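Local coordinates for endonuclease V (Homo sapiens, PDB 6OZE), which cleaves inosine-containing RNA, as a metal-ion-dependent endoribonuclease of the RNase H-like clan, at residues V114-G119 against R214-C219; R197-S202 against R221-E226. The protein carries 4 engineered substitutions. All blocks are in the same frame, centred on the assembly; numbering follows the deposited sequence.

From the N terminus, residues 114-119 come first, on a central strand of the mixed sheet. The chain then runs through strand 142-146 and the hairpin of 174-178 and 184-189 to residues 197-202, which open contact 2 on strand 199-205. Helix 209-218 follows, and residues 214-219, on its last part, close contact 1. Residues 221-226 then close contact 2. The two loops therefore cross, since their segments alternate along the chain. Contact 1 ties the sheet to the helix, and contact 2 ties it to the loop beyond that helix. They meet at Thr216, whose CG2 packs 3.5 Å from Pro225 CG and 3.7 Å from Ile201 CD1.

Contact 1. Residues V114-G119 against R214-C219; sequences VLLVDG and RLTSAC. Engineered in segment 214-219: Ser217 (natural residue Cys), Ala218 (natural residue Cys).
This is a helix-on-sheet contact in the core of the RNase H-like fold: Val114 and Leu116, on the segment that carries strand 115-118, meet Leu215 and Thr216 of helix 209-218, and Cys219 after them. The contact is apolar and buried. Val114 and Leu215 reach toward each other tip to tip. Both methyls of Val114 face the same branch, with CG2 at 3.8 Å and CG1 at 3.9 Å from Leu215 CD2. Leu215 CG stands anti to the backbone N (chi1 176°), which carries CD2 toward the strand. Leu116 divides its two methyls between Leu215 and Cys219, four residues apart. Its CD2 lies 4.1 Å from Leu215 CD2, where the two side chains cross at a slant. Its CD1 lies 4.1 Å from Cys219 CB, with Cys219 SG close behind at 4.2 Å. Thr216 OG1 is near Leu116 CD2 but is hydrogen-bonded to Ala212 O, one turn back in the helix. Strand 115-118 runs between strands 39-47 and 142-146, parallel to both. Val40 packs beside Val114 and Leu116, Val143 touches Leu116 and Thr216, and Pro227 of helix 226-242 packs against Leu116 and Cys219.

Contact 2. Residues R197-S202 against R221-E226; sequences RPLYIS and RFRIPE
Polar contacts come from the Arg223 guanidinium, which meets the backbone carbonyls of Arg197 and Pro198. Arg223 NE donates to Arg197 O at 3.0 Å, with an N-H...O angle of 162°. The acceptor lies near the guanidinium plane, the donor above the carbonyl plane. A weak bond runs from Arg223 NH2 to Pro198 O at 3.3 Å. Arg223 reaches them extended from CG to NE, with CG anti to the backbone N (chi1 -177°).

Like charges also meet: Arg197 NE and Arg223 NH2, 3.0 Å apart, are both donors and not hydrogen-bonded to each other; Arg197 NE has another partner. Arg223 NH1 lies 4.0 Å above the Arg197 guanidinium plane, over its centre, and the two planes are turned 57° apart. Arg197 NH1 is hydrogen-bonded to Lys147 O.

The Arg223 guanidinium has Leu199 CD2 over one face, offset toward the rim, and Arg197 CD over the opposite face.

Apolar packing centres on Leu199: CD1 meets Pro225 CD at 3.6 Å, and CD2 meets Ile224 CD1 at 4.2 Å.

Residues 221-225 lie in the loop between helices 209-218 and 226-242, and Pro225 N-caps the latter. Thr216 of the first helix and Val145 of strand 142-146 pack against both Leu199 and Pro225.

Contact 1. Residues V114-G119 against R214-C219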
loop_
_atom_site.group_PDB
_atom_site.type_symbol
_atom_site.label_atom_id
_atom_site.label_comp_id
_atom_site.label_asym_id
_atom_site.label_seq_id
_atom_site.Cartn_x
_atom_site.Cartn_y
_atom_site.Cartn_z
ATOM N N VAL A 114 -1.820 -8.130 -8.344
ATOM C CA VAL A 114 -2.134 -7.471 -7.081
ATOM C C VAL A 114 -1.010 -6.478 -6.824
ATOM O O VAL A 114 0.145 -6.721 -7.189
ATOM C CB VAL A 114 -2.247 -8.527 -5.941
ATOM C CG1 VAL A 114 -0.962 -9.378 -5.843
ATOM C CG2 VAL A 114 -2.534 -7.857 -4.596
ATOM N N LEU A 115 -1.342 -5.361 -6.183
ATOM C CA LEU A 115 -0.351 -4.366 -5.797
ATOM C C LEU A 115 -0.270 -4.310 -4.283
ATOM O O LEU A 115 -1.301 -4.220 -3.608
ATOM C CB LEU A 115 -0.754 -2.968 -6.283
ATOM C CG LEU A 115 -0.844 -2.717 -7.785
ATOM C CD1 LEU A 115 -1.336 -1.274 -8.024
ATOM C CD2 LEU A 115 0.516 -2.930 -8.412
ATOM N N LEU A 116 0.948 -4.320 -3.768
ATOM C CA LEU A 116 1.220 -3.943 -2.388
ATOM C C LEU A 116 1.628 -2.474 -2.402
ATOM O O LEU A 116 2.594 -2.097 -3.083
ATOM C CB LEU A 116 2.325 -4.800 -1.782
ATOM C CG LEU A 116 2.091 -6.317 -1.778
ATOM C CD1 LEU A 116 3.184 -7.003 -0.954
ATOM C CD2 LEU A 116 0.700 -6.696 -1.238
ATOM N N VAL A 117 0.903 -1.658 -1.648
ATOM C CA VAL A 117 1.033 -0.203 -1.688
ATOM C C VAL A 117 1.621 0.271 -0.375
ATOM O O VAL A 117 1.117 -0.081 0.698
ATOM C CB VAL A 117 -0.345 0.432 -1.895
ATOM C CG1 VAL A 117 -0.247 1.958 -1.909
ATOM C CG2 VAL A 117 -0.929 -0.068 -3.170
ATOM N N ASP A 118 2.682 1.070 -0.450
ATOM C CA ASP A 118 3.187 1.730 0.744
ATOM C C ASP A 118 2.203 2.824 1.139
ATOM O O ASP A 118 2.293 3.953 0.648
ATOM C CB ASP A 118 4.587 2.299 0.503
ATOM C CG ASP A 118 5.207 2.893 1.765
ATOM O OD1 ASP A 118 4.546 2.923 2.825
ATOM O OD2 ASP A 118 6.370 3.327 1.701
ATOM N N GLY A 119 1.271 2.490 2.017
ATOM C CA GLY A 119 0.173 3.374 2.355
ATOM C C GLY A 119 -0.976 2.556 2.901
ATOM O O GLY A 119 -0.915 1.333 2.972
ATOM N N ARG A 214 -2.157 -12.635 4.764
ATOM C CA ARG A 214 -1.387 -13.816 4.392
ATOM C C ARG A 214 -0.467 -13.529 3.212
ATOM O O ARG A 214 0.679 -13.994 3.189
ATOM C CB ARG A 214 -2.326 -14.973 4.088
ATOM C CG ARG A 214 -3.119 -15.419 5.303
ATOM C CD ARG A 214 -3.624 -16.841 5.151
ATOM N NE ARG A 214 -4.208 -17.084 3.834
ATOM C CZ ARG A 214 -3.598 -17.741 2.854
ATOM N NH1 ARG A 214 -4.213 -17.909 1.691
ATOM N NH2 ARG A 214 -2.374 -18.226 3.038
ATOM N N LEU A 215 -0.951 -12.783 2.218
ATOM C CA LEU A 215 -0.101 -12.446 1.082
ATOM C C LEU A 215 1.079 -11.593 1.523
ATOM O O LEU A 215 2.214 -11.800 1.071
ATOM C CB LEU A 215 -0.905 -11.667 0.031
ATOM C CG LEU A 215 -0.097 -11.173 -1.169
ATOM C CD1 LEU A 215 0.515 -12.349 -1.910
ATOM C CD2 LEU A 215 -0.996 -10.342 -2.093
ATOM N N THR A 216 0.830 -10.613 2.394
ATOM C CA THR A 216 1.930 -9.776 2.867
ATOM C C THR A 216 2.983 -10.618 3.579
ATOM O O THR A 216 4.189 -10.426 3.375
ATOM C CB THR A 216 1.375 -8.689 3.788
ATOM O OG1 THR A 216 0.411 -7.918 3.059
ATOM C CG2 THR A 216 2.492 -7.744 4.221
ATOM N N SER A 217 2.545 -11.551 4.427
ATOM C CA SER A 217 3.498 -12.456 5.063
ATOM C C SER A 217 4.282 -13.251 4.025
ATOM O O SER A 217 5.510 -13.389 4.136
ATOM C CB SER A 217 2.784 -13.396 6.042
ATOM O OG SER A 217 3.720 -14.027 6.895
ATOM N N ALA A 218 3.595 -13.774 3.006
ATOM C CA ALA A 218 4.251 -14.592 1.994
ATOM C C ALA A 218 5.275 -13.795 1.197
ATOM O O ALA A 218 6.253 -14.369 0.692
ATOM C CB ALA A 218 3.197 -15.190 1.064
ATOM N N CYS A 219 5.077 -12.484 1.099
ATOM C CA CYS A 219 5.972 -11.621 0.340
ATOM C C CYS A 219 7.103 -11.043 1.172
ATOM O O CYS A 219 7.909 -10.280 0.634
ATOM C CB CYS A 219 5.187 -10.476 -0.321
ATOM S SG CYS A 219 4.145 -11.028 -1.649
#

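Contact 2. Residues R197-S202 against R221-E226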
loop_
_atom_site.group_PDB
_atom_site.type_symbol
_atom_site.label_atom_id
_atom_site.label_comp_id
_atom_site.label_asym_id
_atom_site.label_seq_id
_atom_site.Cartn_x
_atom_site.Cartn_y
_atom_site.Cartn_z
ATOM N N ARG A 197 8.514 -4.738 15.598
ATOM C CA ARG A 197 7.587 -3.700 15.152
ATOM C C ARG A 197 6.730 -4.231 14.006
ATOM O O ARG A 197 7.277 -4.640 12.977
ATOM C CB ARG A 197 8.370 -2.479 14.695
ATOM C CG ARG A 197 7.515 -1.262 14.383
ATOM C CD ARG A 197 8.377 -0.070 13.980
ATOM N NE ARG A 197 7.878 0.601 12.781
ATOM C CZ ARG A 197 8.567 1.501 12.085
ATOM N NH1 ARG A 197 8.035 2.060 11.007
ATOM N NH2 ARG A 197 9.790 1.842 12.464
ATOM N N PRO A 198 5.412 -4.259 14.142
ATOM C CA PRO A 198 4.572 -4.880 13.116
ATOM C C PRO A 198 4.350 -3.949 11.931
ATOM O O PRO A 198 4.640 -2.746 11.966
ATOM C CB PRO A 198 3.248 -5.126 13.846
ATOM C CG PRO A 198 3.199 -4.056 14.885
ATOM C CD PRO A 198 4.629 -3.806 15.308
ATOM N N LEU A 199 3.839 -4.538 10.856
ATOM C CA LEU A 199 3.262 -3.763 9.773
ATOM C C LEU A 199 1.764 -3.642 10.000
ATOM O O LEU A 199 1.146 -4.469 10.668
ATOM C CB LEU A 199 3.474 -4.480 8.446
ATOM C CG LEU A 199 4.860 -5.015 8.130
ATOM C CD1 LEU A 199 4.793 -5.813 6.833
ATOM C CD2 LEU A 199 5.840 -3.872 7.994
ATOM N N TYR A 200 1.170 -2.597 9.443
ATOM C CA TYR A 200 -0.266 -2.381 9.584
ATOM C C TYR A 200 -0.900 -2.581 8.214
ATOM O O TYR A 200 -0.666 -1.793 7.279
ATOM C CB TYR A 200 -0.558 -1.010 10.190
ATOM C CG TYR A 200 0.050 -0.904 11.556
ATOM C CD1 TYR A 200 -0.617 -1.405 12.671
ATOM C CD2 TYR A 200 1.324 -0.389 11.742
ATOM C CE1 TYR A 200 -0.057 -1.347 13.924
ATOM C CE2 TYR A 200 1.891 -0.328 12.996
ATOM C CZ TYR A 200 1.197 -0.812 14.089
ATOM O OH TYR A 200 1.754 -0.758 15.344
ATOM N N ILE A 201 -1.689 -3.641 8.090
ATOM C CA ILE A 201 -2.211 -4.104 6.810
ATOM C C ILE A 201 -3.692 -3.768 6.735
ATOM O O ILE A 201 -4.434 -3.998 7.693
ATOM C CB ILE A 201 -2.023 -5.627 6.675
ATOM C CG1 ILE A 201 -0.565 -6.029 6.961
ATOM C CG2 ILE A 201 -2.518 -6.103 5.295
ATOM C CD1 ILE A 201 0.451 -5.296 6.131
ATOM N N SER A 202 -4.131 -3.244 5.584
ATOM C CA SER A 202 -5.559 -3.038 5.401
ATOM C C SER A 202 -5.922 -3.282 3.945
ATOM O O SER A 202 -5.061 -3.264 3.058
ATOM C CB SER A 202 -5.996 -1.658 5.887
ATOM O OG SER A 202 -5.328 -0.641 5.142
ATOM N N ARG A 221 10.534 -11.276 2.923
ATOM C CA ARG A 221 11.837 -11.888 3.129
ATOM C C ARG A 221 12.578 -11.190 4.262
ATOM O O ARG A 221 13.250 -11.838 5.075
ATOM C CB ARG A 221 12.630 -11.781 1.819
ATOM C CG ARG A 221 14.054 -12.286 1.861
ATOM C CD ARG A 221 14.676 -12.213 0.470
ATOM N NE ARG A 221 14.065 -13.177 -0.443
ATOM C CZ ARG A 221 14.057 -13.062 -1.768
ATOM N NH1 ARG A 221 14.619 -12.013 -2.353
ATOM N NH2 ARG A 221 13.475 -13.995 -2.510
ATOM N N PHE A 222 12.450 -9.872 4.329
ATOM C CA PHE A 222 12.863 -9.021 5.429
ATOM C C PHE A 222 11.597 -8.452 6.075
ATOM O O PHE A 222 10.482 -8.906 5.793
ATOM C CB PHE A 222 13.832 -7.956 4.893
ATOM C CG PHE A 222 15.004 -8.531 4.149
ATOM C CD1 PHE A 222 16.093 -9.049 4.837
ATOM C CD2 PHE A 222 15.017 -8.570 2.762
ATOM C CE1 PHE A 222 17.177 -9.584 4.153
ATOM C CE2 PHE A 222 16.094 -9.104 2.075
ATOM C CZ PHE A 222 17.177 -9.611 2.773
ATOM N N ARG A 223 11.751 -7.447 6.942
ATOM C CA ARG A 223 10.569 -6.907 7.611
ATOM C C ARG A 223 9.636 -6.215 6.622
ATOM O O ARG A 223 8.415 -6.382 6.683
ATOM C CB ARG A 223 10.962 -5.971 8.759
ATOM C CG ARG A 223 9.763 -5.431 9.531
ATOM C CD ARG A 223 10.117 -4.229 10.407
ATOM N NE ARG A 223 8.917 -3.480 10.784
ATOM C CZ ARG A 223 8.655 -2.233 10.411
ATOM N NH1 ARG A 223 9.517 -1.563 9.656
ATOM N NH2 ARG A 223 7.530 -1.647 10.803
ATOM N N ILE A 224 10.181 -5.441 5.693
ATOM C CA ILE A 224 9.344 -4.785 4.687
ATOM C C ILE A 224 9.097 -5.767 3.543
ATOM O O ILE A 224 10.071 -6.285 2.970
ATOM C CB ILE A 224 10.040 -3.530 4.182
ATOM C CG1 ILE A 224 10.402 -2.624 5.358
ATOM C CG2 ILE A 224 9.165 -2.804 3.156
ATOM C CD1 ILE A 224 9.205 -2.202 6.180
ATOM N N PRO A 225 7.839 -6.023 3.170
ATOM C CA PRO A 225 7.558 -6.977 2.088
ATOM C C PRO A 225 8.311 -6.614 0.820
ATOM O O PRO A 225 8.455 -5.443 0.480
ATOM C CB PRO A 225 6.045 -6.861 1.887
ATOM C CG PRO A 225 5.528 -6.290 3.174
ATOM C CD PRO A 225 6.616 -5.428 3.731
ATOM N N GLU A 226 8.810 -7.644 0.135
ATOM C CA GLU A 226 9.711 -7.452 -1.003
ATOM C C GLU A 226 9.202 -6.485 -2.060
ATOM O O GLU A 226 9.984 -5.623 -2.490
ATOM C CB GLU A 226 10.103 -8.811 -1.597
ATOM C CG GLU A 226 11.338 -9.430 -0.952
ATOM C CD GLU A 226 12.523 -8.466 -0.939
ATOM O OE1 GLU A 226 12.666 -7.715 0.047
ATOM O OE2 GLU A 226 13.306 -8.446 -1.920
#